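Local coordinates for glycosyl hydrolase, family 31/fibronectin type III domain protein (Clostridium perfringens, PDB 4UAP), which binds galacto-configured sugars, here N-acetylgalactosamine, through a calcium-containing beta-sandwich carbohydrate-binding module of a family 31 glycoside hydrolase, at residues Asn74-Asn77 / Thr81-Ile84; Phe59-Pro64 / Ile145-Lys150; Ser13-Gly18 / Leu53-Thr58. One frame throughout, in Å; residues are numbered along the deposited sequence.

How the contacts relate
Following the chain from the N terminus, contact 3 comes first. It joins the loop residues 13-18, after strand 6-9, to the start of strand 55-61, and so closes a loop before the other two begin. Contact 2 opens at the far end of that same strand and closes with strand 141-149 near the C terminus, bringing the two sheets of the sandwich together. Contact 1 is nested inside this long loop: it links 74-77 to 81-84 at the sugar-binding end. Contacts 2 and 3 touch through I145 and M57. Contact 1 touches neither; its centre lies about 25 Å from that of contact 2.

Contact 1: Asn74-Asn77 / Thr81-Ile84. With NGA (2-acetamido-2-deoxy-beta-D-galactopyranose), chain C.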
ATOM      1  N   ASN A  74       0.482  -1.369  -8.241  1.00  8.36           N
ATOM      2  CA  ASN A  74      -0.174  -2.654  -8.086  1.00  8.96           C
ATOM      3  C   ASN A  74       0.548  -3.760  -8.838  1.00  9.01           C
ATOM      4  O   ASN A  74       1.243  -3.505  -9.817  1.00  7.98           O
ATOM      5  CB  ASN A  74      -1.622  -2.562  -8.558  1.00  9.22           C
ATOM      6  CG  ASN A  74      -2.429  -1.592  -7.724  1.00 10.52           C
ATOM      7  OD1 ASN A  74      -2.458  -1.700  -6.501  1.00  9.19           O
ATOM      8  ND2 ASN A  74      -3.048  -0.609  -8.377  1.00  9.02           N
ATOM      9  N   ARG A  75       0.376  -4.990  -8.369  1.00  6.64           N
ATOM     10  CA  ARG A  75       1.047  -6.120  -8.991  1.00  7.53           C
ATOM     11  C   ARG A  75       0.381  -6.439 -10.322  1.00  7.26           C
ATOM     12  O   ARG A  75      -0.797  -6.785 -10.366  1.00  9.51           O
ATOM     13  CB  ARG A  75       1.029  -7.349  -8.080  1.00  6.68           C
ATOM     14  CG  ARG A  75       1.765  -8.539  -8.694  1.00  9.64           C
ATOM     15  CD  ARG A  75       1.582  -9.790  -7.869  1.00  9.01           C
ATOM     16  NE  ARG A  75       2.286 -10.910  -8.478  1.00 13.58           N
ATOM     17  CZ  ARG A  75       2.350 -12.122  -7.941  1.00 18.32           C
ATOM     18  NH1 ARG A  75       1.742 -12.363  -6.784  1.00 11.95           N
ATOM     19  NH2 ARG A  75       3.017 -13.083  -8.562  1.00 14.68           N
ATOM     20  N   MET A  76       1.146  -6.326 -11.402  1.00  8.71           N
ATOM     21  CA  MET A  76       0.607  -6.552 -12.742  1.00  9.16           C
ATOM     22  C   MET A  76       1.240  -7.780 -13.395  1.00 11.17           C
ATOM     23  O   MET A  76       2.385  -8.139 -13.099  1.00  9.44           O
ATOM     24  CB  MET A  76       0.829  -5.323 -13.637  1.00  8.23           C
ATOM     25  CG  MET A  76       0.343  -3.997 -13.026  1.00  8.52           C
ATOM     26  SD  MET A  76      -1.407  -3.964 -12.580  1.00  6.61           S
ATOM     27  CE  MET A  76      -2.136  -3.791 -14.206  1.00 13.61           C
ATOM     28  N   ASN A  77       0.487  -8.415 -14.287  1.00  9.69           N
ATOM     29  CA  ASN A  77       1.032  -9.485 -15.112  1.00 11.33           C
ATOM     30  C   ASN A  77       1.832  -8.877 -16.244  1.00 17.59           C
ATOM     31  O   ASN A  77       1.658  -7.703 -16.552  1.00 15.75           O
ATOM     32  CB  ASN A  77      -0.088 -10.361 -15.667  1.00 12.02           C
ATOM     33  CG  ASN A  77      -0.901 -10.997 -14.578  1.00  8.40           C
ATOM     34  OD1 ASN A  77      -0.347 -11.556 -13.630  1.00  9.51           O
ATOM     35  ND2 ASN A  77      -2.221 -10.920 -14.698  1.00  8.01           N
ATOM     36  N   THR A  81      -2.309  -6.859 -17.644  1.00 14.87           N
ATOM     37  CA  THR A  81      -3.506  -7.089 -16.840  1.00 12.21           C
ATOM     38  C   THR A  81      -3.117  -7.151 -15.356  1.00 11.70           C
ATOM     39  O   THR A  81      -1.985  -7.495 -15.024  1.00  8.78           O
ATOM     40  CB  THR A  81      -4.226  -8.387 -17.231  1.00 13.23           C
ATOM     41  OG1 THR A  81      -3.328  -9.490 -17.051  1.00 16.18           O
ATOM     42  CG2 THR A  81      -4.693  -8.335 -18.700  1.00 14.94           C
ATOM     43  N   ILE A  82      -4.054  -6.821 -14.471  1.00 11.93           N
ATOM     44  CA  ILE A  82      -3.761  -6.820 -13.038  1.00 11.42           C
ATOM     45  C   ILE A  82      -3.744  -8.262 -12.496  1.00 11.46           C
ATOM     46  O   ILE A  82      -4.616  -9.078 -12.825  1.00  9.61           O
ATOM     47  CB  ILE A  82      -4.777  -5.967 -12.265  1.00  8.81           C
ATOM     48  CG1 ILE A  82      -4.281  -5.691 -10.843  1.00  9.37           C
ATOM     49  CG2 ILE A  82      -6.165  -6.629 -12.269  1.00 12.45           C
ATOM     50  CD1 ILE A  82      -4.935  -4.463 -10.209  1.00 11.18           C
ATOM     51  N   ASN A  83      -2.737  -8.582 -11.688  1.00  7.64           N
ATOM     52  CA  ASN A  83      -2.597  -9.942 -11.177  1.00  9.60           C
ATOM     53  C   ASN A  83      -3.672 -10.268 -10.152  1.00 10.69           C
ATOM     54  O   ASN A  83      -4.190  -9.385  -9.471  1.00 10.57           O
ATOM     55  CB  ASN A  83      -1.202 -10.153 -10.570  1.00  8.68           C
ATOM     56  CG  ASN A  83      -0.987 -11.575 -10.073  1.00 12.61           C
ATOM     57  OD1 ASN A  83      -1.023 -11.835  -8.870  1.00  9.65           O
ATOM     58  ND2 ASN A  83      -0.775 -12.508 -11.007  1.00  7.62           N
ATOM     59  N   ILE A  84      -4.012 -11.545 -10.049  1.00  9.10           N
ATOM     60  CA  ILE A  84      -5.049 -11.992  -9.128  1.00  9.32           C
ATOM     61  C   ILE A  84      -4.734 -11.674  -7.643  1.00 11.50           C
ATOM     62  O   ILE A  84      -5.643 -11.529  -6.818  1.00 10.53           O
ATOM     63  CB  ILE A  84      -5.284 -13.509  -9.316  1.00 12.10           C
ATOM     64  CG1 ILE A  84      -6.593 -13.956  -8.661  1.00 19.14           C
ATOM     65  CG2 ILE A  84      -4.092 -14.305  -8.822  1.00  9.74           C
ATOM     66  CD1 ILE A  84      -6.907 -15.438  -8.889  1.00 20.77           C
TER
HETATM   67  C1  NGA C 201       0.963 -17.614  -5.454  1.00 33.04           C
HETATM   68  C2  NGA C 201       1.732 -16.551  -6.233  1.00 24.90           C
HETATM   69  C3  NGA C 201       2.601 -15.754  -5.283  1.00 19.79           C
HETATM   70  C4  NGA C 201       1.735 -15.237  -4.143  1.00 17.64           C
HETATM   71  C5  NGA C 201       1.150 -16.436  -3.395  1.00 16.62           C
HETATM   72  C6  NGA C 201       0.230 -16.115  -2.224  1.00 21.30           C
HETATM   73  C7  NGA C 201       2.468 -16.800  -8.574  1.00 34.18           C
HETATM   74  C8  NGA C 201       3.413 -17.503  -9.505  1.00 28.63           C
HETATM   75  N2  NGA C 201       2.555 -17.151  -7.284  1.00 28.96           N
HETATM   76  O1  NGA C 201      -0.100 -18.057  -6.264  1.00 38.69           O
HETATM   77  O3  NGA C 201       3.204 -14.721  -6.025  1.00 20.64           O
HETATM   78  O4  NGA C 201       0.697 -14.449  -4.687  1.00 16.40           O
HETATM   79  O5  NGA C 201       0.343 -17.164  -4.273  1.00 28.17           O
HETATM   80  O6  NGA C 201      -0.334 -17.319  -1.714  1.00 13.30           O
HETATM   81  O7  NGA C 201       1.674 -15.956  -9.014  1.00 23.92           O
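The sugar-binding loop between strands 64-74 and 87-96 folds back on itself here, and R75, which grips the N-acetylgalactosamine, lies beside N83 across the fold. A single backbone bridge joins M76 and I82. The N of N83 donates to the O of R75 at 3.0 Å, and the N of N77 donates to the O of T81 at 2.7 Å. N77 also uses both ends of its amide. Its OD1 takes a hydrogen bond from ND2 of N83 at 2.8 Å, in the carbonyl plane and on a lone pair, with the two amide planes 80° apart. Its ND2 reaches OG1 of T81 at 3.0 Å in an almost straight bond that lies in the N77 amide plane. OG1 of T81 also bonds to OD1 of N79.

R75 is extended from CG to NE, with CG anti to the backbone N (chi1 -178°). This carries the guanidinium out to the sugar. There NH1 donates to O3 at 2.9 Å and to O4 of NGA, while NH2 makes weaker bonds to O3 and O7. O3 meets the edge of the guanidinium, near its plane. The N83 amide stacks on one face, its plane 27° from that of the guanidinium, with OD1 toward the rim. OD1 itself accepts from the N of A85, so N83 is a second-shell residue beside the sugar-binding arginine. Behind this polar end, SD of M76 packs on CG1 of I82 at 3.8 Å.

Around the loop, R75 rests on A141 and N143 of strand 141-149 and touches A85. The N of M76 bonds to OG of S31, and I82 touches H134. ND2 of N74 donates to S111 O and T114 OG1.

Contact 2: Phe59-Pro64 / Ile145-Lys150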
ATOM      1  N   PHE A  59       1.943   5.478   7.319  1.00  7.14           N
ATOM      2  CA  PHE A  59       3.080   6.226   6.795  1.00  6.35           C
ATOM      3  C   PHE A  59       3.215   7.548   7.538  1.00  9.40           C
ATOM      4  O   PHE A  59       2.262   8.316   7.634  1.00  8.08           O
ATOM      5  CB  PHE A  59       2.918   6.477   5.297  1.00  4.72           C
ATOM      6  CG  PHE A  59       2.848   5.206   4.483  1.00  6.98           C
ATOM      7  CD1 PHE A  59       1.642   4.547   4.308  1.00  7.40           C
ATOM      8  CD2 PHE A  59       3.992   4.660   3.927  1.00  6.78           C
ATOM      9  CE1 PHE A  59       1.570   3.367   3.570  1.00  6.05           C
ATOM     10  CE2 PHE A  59       3.929   3.485   3.175  1.00  7.86           C
ATOM     11  CZ  PHE A  59       2.710   2.841   3.009  1.00  5.67           C
ATOM     12  N   GLU A  60       4.402   7.807   8.059  1.00  9.31           N
ATOM     13  CA  GLU A  60       4.633   9.026   8.812  1.00 15.06           C
ATOM     14  C   GLU A  60       5.818   9.793   8.253  1.00 17.50           C
ATOM     15  O   GLU A  60       6.790   9.206   7.769  1.00 14.97           O
ATOM     16  CB  GLU A  60       4.870   8.711  10.282  1.00 14.31           C
ATOM     17  CG  GLU A  60       3.680   8.119  10.983  1.00 16.32           C
ATOM     18  CD  GLU A  60       4.017   7.673  12.388  1.00 30.71           C
ATOM     19  OE1 GLU A  60       4.590   6.569  12.532  1.00 30.56           O
ATOM     20  OE2 GLU A  60       3.720   8.426  13.346  1.00 33.54           O
ATOM     21  N   PHE A  61       5.716  11.111   8.317  1.00 13.95           N
ATOM     22  CA  PHE A  61       6.818  11.979   7.969  1.00 19.70           C
ATOM     23  C   PHE A  61       7.285  12.617   9.281  1.00 24.65           C
ATOM     24  O   PHE A  61       6.486  12.782  10.207  1.00 25.04           O
ATOM     25  CB  PHE A  61       6.377  13.025   6.941  1.00 18.17           C
ATOM     26  CG  PHE A  61       5.346  12.517   5.957  1.00 22.24           C
ATOM     27  CD1 PHE A  61       5.721  11.741   4.864  1.00 26.54           C
ATOM     28  CD2 PHE A  61       4.001  12.819   6.123  1.00 20.65           C
ATOM     29  CE1 PHE A  61       4.765  11.276   3.957  1.00 22.26           C
ATOM     30  CE2 PHE A  61       3.043  12.363   5.229  1.00 20.20           C
ATOM     31  CZ  PHE A  61       3.424  11.586   4.142  1.00 19.70           C
ATOM     32  N   ASN A  62       8.562  12.965   9.384  1.00 25.03           N
ATOM     33  CA  ASN A  62       9.061  13.538  10.637  1.00 28.42           C
ATOM     34  C   ASN A  62       8.564  14.959  10.866  1.00 25.09           C
ATOM     35  O   ASN A  62       8.692  15.504  11.967  1.00 22.66           O
ATOM     36  CB  ASN A  62      10.589  13.508  10.678  1.00 34.08           C
ATOM     37  CG  ASN A  62      11.215  13.836   9.345  1.00 31.60           C
ATOM     38  OD1 ASN A  62      10.808  14.777   8.665  1.00 42.83           O
ATOM     39  ND2 ASN A  62      12.206  13.047   8.957  1.00 39.15           N
ATOM     40  N   GLU A  63       7.996  15.557   9.825  1.00 22.09           N
ATOM     41  CA  GLU A  63       7.301  16.831   9.963  1.00 24.03           C
ATOM     42  C   GLU A  63       6.219  16.897   8.897  1.00 25.50           C
ATOM     43  O   GLU A  63       6.324  16.218   7.877  1.00 20.23           O
ATOM     44  CB  GLU A  63       8.266  18.010   9.838  1.00 23.74           C
ATOM     45  CG  GLU A  63       9.028  18.050   8.531  1.00 28.50           C
ATOM     46  N   PRO A  64       5.170  17.701   9.137  1.00 20.98           N
ATOM     47  CA  PRO A  64       4.060  17.800   8.178  1.00 19.75           C
ATOM     48  C   PRO A  64       4.556  18.081   6.761  1.00 18.43           C
ATOM     49  O   PRO A  64       5.509  18.827   6.562  1.00 19.20           O
ATOM     50  CB  PRO A  64       3.228  18.962   8.726  1.00 23.78           C
ATOM     51  CG  PRO A  64       3.511  18.954  10.215  1.00 25.25           C
ATOM     52  CD  PRO A  64       4.954  18.528  10.337  1.00 20.04           C
ATOM     53  N   ILE A 145       4.613   2.073  -2.693  1.00  6.96           N
ATOM     54  CA  ILE A 145       3.764   3.236  -2.522  1.00  8.40           C
ATOM     55  C   ILE A 145       4.685   4.442  -2.470  1.00 11.57           C
ATOM     56  O   ILE A 145       5.618   4.467  -1.673  1.00  8.38           O
ATOM     57  CB  ILE A 145       2.889   3.149  -1.248  1.00 10.34           C
ATOM     58  CG1 ILE A 145       1.942   1.940  -1.351  1.00  6.70           C
ATOM     59  CG2 ILE A 145       2.098   4.454  -1.062  1.00  9.59           C
ATOM     60  CD1 ILE A 145       1.069   1.683  -0.090  1.00  7.36           C
ATOM     61  N   GLU A 146       4.440   5.406  -3.358  1.00  8.91           N
ATOM     62  CA  GLU A 146       5.263   6.614  -3.487  1.00 10.96           C
ATOM     63  C   GLU A 146       4.492   7.863  -3.095  1.00 10.37           C
ATOM     64  O   GLU A 146       3.306   7.979  -3.402  1.00 11.97           O
ATOM     65  CB  GLU A 146       5.760   6.777  -4.930  1.00 11.12           C
ATOM     66  CG  GLU A 146       6.695   5.691  -5.387  1.00 13.44           C
ATOM     67  CD  GLU A 146       7.270   5.971  -6.751  1.00 21.30           C
ATOM     68  OE1 GLU A 146       6.633   6.726  -7.519  1.00 21.09           O
ATOM     69  OE2 GLU A 146       8.360   5.439  -7.052  1.00 26.12           O
ATOM     70  N   PHE A 147       5.176   8.803  -2.445  1.00  8.63           N
ATOM     71  CA  PHE A 147       4.557  10.055  -2.006  1.00 11.09           C
ATOM     72  C   PHE A 147       5.197  11.231  -2.745  1.00 14.97           C
ATOM     73  O   PHE A 147       6.419  11.335  -2.821  1.00 14.94           O
ATOM     74  CB  PHE A 147       4.693  10.217  -0.481  1.00 11.87           C
ATOM     75  CG  PHE A 147       3.937   9.173   0.298  1.00 10.52           C
ATOM     76  CD1 PHE A 147       4.457   7.897   0.458  1.00 11.21           C
ATOM     77  CD2 PHE A 147       2.691   9.456   0.832  1.00 12.31           C
ATOM     78  CE1 PHE A 147       3.753   6.923   1.145  1.00  9.44           C
ATOM     79  CE2 PHE A 147       1.982   8.499   1.528  1.00 10.73           C
ATOM     80  CZ  PHE A 147       2.513   7.223   1.683  1.00 10.11           C
ATOM     81  N   TYR A 148       4.368  12.094  -3.317  1.00  9.17           N
ATOM     82  CA  TYR A 148       4.867  13.218  -4.112  1.00 12.27           C
ATOM     83  C   TYR A 148       4.566  14.538  -3.422  1.00 14.36           C
ATOM     84  O   TYR A 148       3.402  14.888  -3.208  1.00 11.77           O
ATOM     85  CB  TYR A 148       4.256  13.200  -5.516  1.00 14.39           C
ATOM     86  CG  TYR A 148       4.832  12.119  -6.396  1.00 14.50           C
ATOM     87  CD1 TYR A 148       4.361  10.811  -6.329  1.00 14.89           C
ATOM     88  CD2 TYR A 148       5.858  12.403  -7.284  1.00 17.82           C
ATOM     89  CE1 TYR A 148       4.896   9.814  -7.134  1.00 17.08           C
ATOM     90  CE2 TYR A 148       6.398  11.425  -8.090  1.00 22.58           C
ATOM     91  CZ  TYR A 148       5.922  10.133  -8.011  1.00 22.61           C
ATOM     92  OH  TYR A 148       6.477   9.168  -8.816  1.00 22.71           O
ATOM     93  N   GLU A 149       5.618  15.264  -3.068  1.00 11.87           N
ATOM     94  CA  GLU A 149       5.468  16.510  -2.326  1.00 17.00           C
ATOM     95  C   GLU A 149       5.112  17.680  -3.252  1.00 20.33           C
ATOM     96  O   GLU A 149       5.556  17.738  -4.401  1.00 19.06           O
ATOM     97  CB  GLU A 149       6.754  16.810  -1.546  1.00 17.35           C
ATOM     98  CG  GLU A 149       6.611  17.934  -0.522  1.00 30.70           C
ATOM     99  CD  GLU A 149       7.865  18.145   0.318  1.00 34.51           C
ATOM    100  OE1 GLU A 149       8.940  17.612  -0.041  1.00 39.57           O
ATOM    101  OE2 GLU A 149       7.769  18.848   1.348  1.00 38.48           O
ATOM    102  N   LYS A 150       4.300  18.608  -2.756  1.00 20.90           N
ATOM    103  CA  LYS A 150       3.994  19.811  -3.514  1.00 24.07           C
ATOM    104  C   LYS A 150       5.212  20.726  -3.487  1.00 36.23           C
ATOM    105  O   LYS A 150       5.583  21.238  -2.425  1.00 33.59           O
ATOM    106  CB  LYS A 150       2.765  20.528  -2.955  1.00 22.78           C
ATOM    107  CG  LYS A 150       2.330  21.757  -3.766  1.00 27.79           C
ATOM    108  CD  LYS A 150       0.999  22.302  -3.257  1.00 28.23           C
ATOM    109  CE  LYS A 150       0.489  23.481  -4.079  1.00 30.33           C
ATOM    110  NZ  LYS A 150       1.357  24.684  -3.940  1.00 33.72           N
TER
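The ring of F59 has CZ of F147 over one face, 3.5 Å above its plane and shifted toward the rim. The closest pair is CG of F59 and CZ of F147, also at 3.5 Å. The two rings are 51° apart in plane and 5.0 Å between centroids, so the pair is oblique, neither a stack nor a T. F61 meets the F147 ring differently. It turns its edge toward the face of F147, with planes at 80° and centroids 5.7 Å apart. CZ of F61 comes to 4.0 Å from CD2 of F147 in this edge-to-face pair. F147 therefore touches both phenylalanines of strand 55-61, F59 through CE1 and CZ and F61 through CD2.

At the outer end of the F59 ring, CZ meets CD1 of I145 at 3.7 Å. The extended branch of I145 puts CD1 at the end of the F59 ring, so the two side chains meet between the strands. The touching groups are all hydrocarbon, and the contact is buried.

The two strand segments are 10.6 Å apart at their closest and run at 33° to each other. They are not bonded neighbours. Each pairs within its own sheet: F59 with I126 of strand 125-133, and E146 with T71 of strand 64-74. I6 touches all three phenylalanines, and I126 and I128 fill in from strand 125-133. An aromatic cluster between two facing antiparallel sheets is the hydrophobic core expected of a beta-sandwich, the fold of this carbohydrate-binding module.

Contact 3: Ser13-Gly18 / Leu53-Thr58; sequences SQLQSG and LPFEMT
Q14 and L15 approach the F55 ring from the same side, Q14 by CE1 and L15 by CZ, and they meet it in different ways. The Q14 side chain and F55 run past each other in opposite directions. CB of Q14 lies 3.7 Å from CE1 of F55, and CG of Q14 lies 3.8 Å from the same atom. The Q14 amide and the ring are nearly parallel in plane, 20° apart, but it is the aliphatic part of Q14 that does the touching. L15 crosses F55 at about a right angle. Its CD2 methyl is 3.7 Å from CZ of F55 and 4.2 Å from the ring centroid. It sits 29° off the ring normal, an off-centre CH-pi contact.

The torsions fit this. F55 has CG anti to the backbone N (chi1 -178°), and the ring extends toward the 13-18 loop. CG of Q14 is anti to the carbonyl carbon, which leaves CB and CG beside CE1 of F55; a bend at chi2 then directs the amide. That amide has its own partners: OE1 accepts from the N of T52, and NE2 makes a weak bond to OG of S13.

The 3-10 turn ending at Q14 thus lies against the first residue of strand 55-61. M37 of strand 37-38 touches both L15 and F55, and L21 and L39 also pack on L15. The backbone of Q14 bonds to K40, and that of F55 to A130 in strand 125-133.

Across the two segments the contact is purely apolar, made of methyl and methylene groups on an aromatic ring. Between them the hold is apolar packing, and the bond from T52 to OE1 of Q14 adds a polar tie next to it.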
ATOM      1  N   SER A  13       3.438  -9.293  11.152  1.00  9.05           N
ATOM      2  CA  SER A  13       3.160 -10.715  11.331  1.00 14.25           C
ATOM      3  C   SER A  13       2.167 -11.205  10.267  1.00 14.64           C
ATOM      4  O   SER A  13       1.945 -12.407  10.140  1.00 11.42           O
ATOM      5  CB  SER A  13       2.636 -11.015  12.747  1.00 10.81           C
ATOM      6  OG  SER A  13       1.296 -10.598  12.913  1.00 11.23           O
ATOM      7  N   GLN A  14       1.591 -10.282   9.492  1.00 10.12           N
ATOM      8  CA  GLN A  14       0.659 -10.637   8.409  1.00  9.81           C
ATOM      9  C   GLN A  14       1.357 -10.929   7.084  1.00 11.62           C
ATOM     10  O   GLN A  14       0.724 -11.372   6.127  1.00 10.19           O
ATOM     11  CB  GLN A  14      -0.349  -9.517   8.164  1.00  6.76           C
ATOM     12  CG  GLN A  14      -1.129  -9.087   9.374  1.00  8.66           C
ATOM     13  CD  GLN A  14      -1.953 -10.204   9.940  1.00 14.02           C
ATOM     14  OE1 GLN A  14      -2.936 -10.633   9.339  1.00 15.17           O
ATOM     15  NE2 GLN A  14      -1.556 -10.692  11.102  1.00 19.49           N
ATOM     16  N   LEU A  15       2.655 -10.668   7.031  1.00  9.07           N
ATOM     17  CA  LEU A  15       3.348 -10.554   5.760  1.00  6.42           C
ATOM     18  C   LEU A  15       4.298 -11.701   5.518  1.00 11.75           C
ATOM     19  O   LEU A  15       4.813 -12.309   6.457  1.00  8.53           O
ATOM     20  CB  LEU A  15       4.123  -9.233   5.695  1.00  8.34           C
ATOM     21  CG  LEU A  15       3.272  -7.990   5.939  1.00  9.09           C
ATOM     22  CD1 LEU A  15       4.139  -6.722   5.841  1.00 10.71           C
ATOM     23  CD2 LEU A  15       2.105  -7.957   4.965  1.00  6.23           C
ATOM     24  N   GLN A  16       4.535 -11.978   4.243  1.00  6.47           N
ATOM     25  CA  GLN A  16       5.434 -13.048   3.844  1.00  8.80           C
ATOM     26  C   GLN A  16       6.872 -12.674   4.169  1.00 12.68           C
ATOM     27  O   GLN A  16       7.293 -11.535   3.950  1.00  9.10           O
ATOM     28  CB  GLN A  16       5.291 -13.341   2.347  1.00  7.23           C
ATOM     29  CG  GLN A  16       6.244 -14.417   1.822  1.00  8.79           C
ATOM     30  CD  GLN A  16       6.021 -15.763   2.483  1.00 11.15           C
ATOM     31  OE1 GLN A  16       4.912 -16.078   2.932  1.00  9.80           O
ATOM     32  NE2 GLN A  16       7.077 -16.564   2.555  1.00 11.49           N
ATOM     33  N   SER A  17       7.627 -13.642   4.680  1.00 11.74           N
ATOM     34  CA  SER A  17       9.029 -13.420   5.023  1.00 14.38           C
ATOM     35  C   SER A  17       9.812 -12.819   3.856  1.00 14.68           C
ATOM     36  O   SER A  17       9.747 -13.318   2.737  1.00 10.51           O
ATOM     37  CB  SER A  17       9.673 -14.742   5.463  1.00 21.81           C
ATOM     38  OG  SER A  17      11.037 -14.556   5.790  1.00 30.28           O
ATOM     39  N   GLY A  18      10.560 -11.751   4.109  1.00 13.62           N
ATOM     40  CA  GLY A  18      11.352 -11.142   3.055  1.00 14.52           C
ATOM     41  C   GLY A  18      10.567 -10.197   2.161  1.00 12.68           C
ATOM     42  O   GLY A  18      11.130  -9.569   1.268  1.00 14.12           O
ATOM     43  N   LEU A  53      -6.983  -9.527   5.311  1.00 11.32           N
ATOM     44  CA  LEU A  53      -7.456  -8.179   5.043  1.00 11.53           C
ATOM     45  C   LEU A  53      -8.633  -7.940   5.984  1.00 15.11           C
ATOM     46  O   LEU A  53      -9.304  -8.887   6.368  1.00 14.59           O
ATOM     47  CB  LEU A  53      -7.864  -8.024   3.583  1.00 12.23           C
ATOM     48  CG  LEU A  53      -6.742  -8.340   2.593  1.00 11.27           C
ATOM     49  CD1 LEU A  53      -7.215  -8.132   1.161  1.00 10.81           C
ATOM     50  CD2 LEU A  53      -5.530  -7.459   2.903  1.00  7.04           C
ATOM     51  N   PRO A  54      -8.889  -6.680   6.361  1.00 16.24           N
ATOM     52  CA  PRO A  54      -8.180  -5.476   5.912  1.00 14.27           C
ATOM     53  C   PRO A  54      -6.771  -5.370   6.489  1.00 13.79           C
ATOM     54  O   PRO A  54      -6.526  -5.768   7.629  1.00 13.50           O
ATOM     55  CB  PRO A  54      -9.066  -4.337   6.434  1.00 11.74           C
ATOM     56  CG  PRO A  54      -9.702  -4.916   7.675  1.00 17.05           C
ATOM     57  CD  PRO A  54      -9.968  -6.363   7.319  1.00 17.59           C
ATOM     58  N   PHE A  55      -5.848  -4.833   5.702  1.00 10.91           N
ATOM     59  CA  PHE A  55      -4.481  -4.650   6.177  1.00  9.59           C
ATOM     60  C   PHE A  55      -4.114  -3.166   6.168  1.00 10.22           C
ATOM     61  O   PHE A  55      -4.160  -2.502   5.136  1.00  8.21           O
ATOM     62  CB  PHE A  55      -3.483  -5.452   5.328  1.00  8.50           C
ATOM     63  CG  PHE A  55      -2.071  -5.334   5.814  1.00 10.97           C
ATOM     64  CD1 PHE A  55      -1.685  -5.959   6.994  1.00  8.93           C
ATOM     65  CD2 PHE A  55      -1.135  -4.590   5.108  1.00  7.60           C
ATOM     66  CE1 PHE A  55      -0.392  -5.847   7.464  1.00 10.11           C
ATOM     67  CE2 PHE A  55       0.165  -4.463   5.576  1.00  7.32           C
ATOM     68  CZ  PHE A  55       0.539  -5.095   6.760  1.00  8.06           C
ATOM     69  N   GLU A  56      -3.739  -2.667   7.335  1.00  8.77           N
ATOM     70  CA  GLU A  56      -3.490  -1.253   7.547  1.00  9.65           C
ATOM     71  C   GLU A  56      -2.000  -0.938   7.484  1.00  8.75           C
ATOM     72  O   GLU A  56      -1.189  -1.569   8.169  1.00 10.49           O
ATOM     73  CB  GLU A  56      -4.075  -0.846   8.900  1.00 11.17           C
ATOM     74  CG  GLU A  56      -3.971   0.605   9.265  1.00 20.37           C
ATOM     75  CD  GLU A  56      -4.483   0.849  10.681  1.00 26.40           C
ATOM     76  OE1 GLU A  56      -3.678   0.733  11.633  1.00 30.55           O
ATOM     77  OE2 GLU A  56      -5.694   1.113  10.835  1.00 25.30           O
ATOM     78  N   MET A  57      -1.652   0.036   6.651  1.00  6.10           N
ATOM     79  CA  MET A  57      -0.274   0.475   6.466  1.00  7.05           C
ATOM     80  C   MET A  57      -0.178   1.951   6.868  1.00  8.08           C
ATOM     81  O   MET A  57      -0.883   2.794   6.311  1.00  5.96           O
ATOM     82  CB  MET A  57       0.165   0.284   5.007  1.00  4.26           C
ATOM     83  CG  MET A  57       0.258  -1.178   4.535  1.00  7.85           C
ATOM     84  SD  MET A  57       0.108  -1.393   2.724  1.00  1.82           S
ATOM     85  CE  MET A  57      -1.665  -1.242   2.517  1.00  9.23           C
ATOM     86  N   THR A  58       0.679   2.252   7.838  1.00  5.91           N
ATOM     87  CA  THR A  58       0.796   3.613   8.354  1.00  6.94           C
ATOM     88  C   THR A  58       2.079   4.276   7.872  1.00  9.25           C
ATOM     89  O   THR A  58       3.164   3.707   8.001  1.00  9.33           O
ATOM     90  CB  THR A  58       0.766   3.631   9.885  1.00  7.35           C
ATOM     91  OG1 THR A  58      -0.485   3.091  10.328  1.00  7.43           O
ATOM     92  CG2 THR A  58       0.939   5.068  10.423  1.00  8.48           C
TER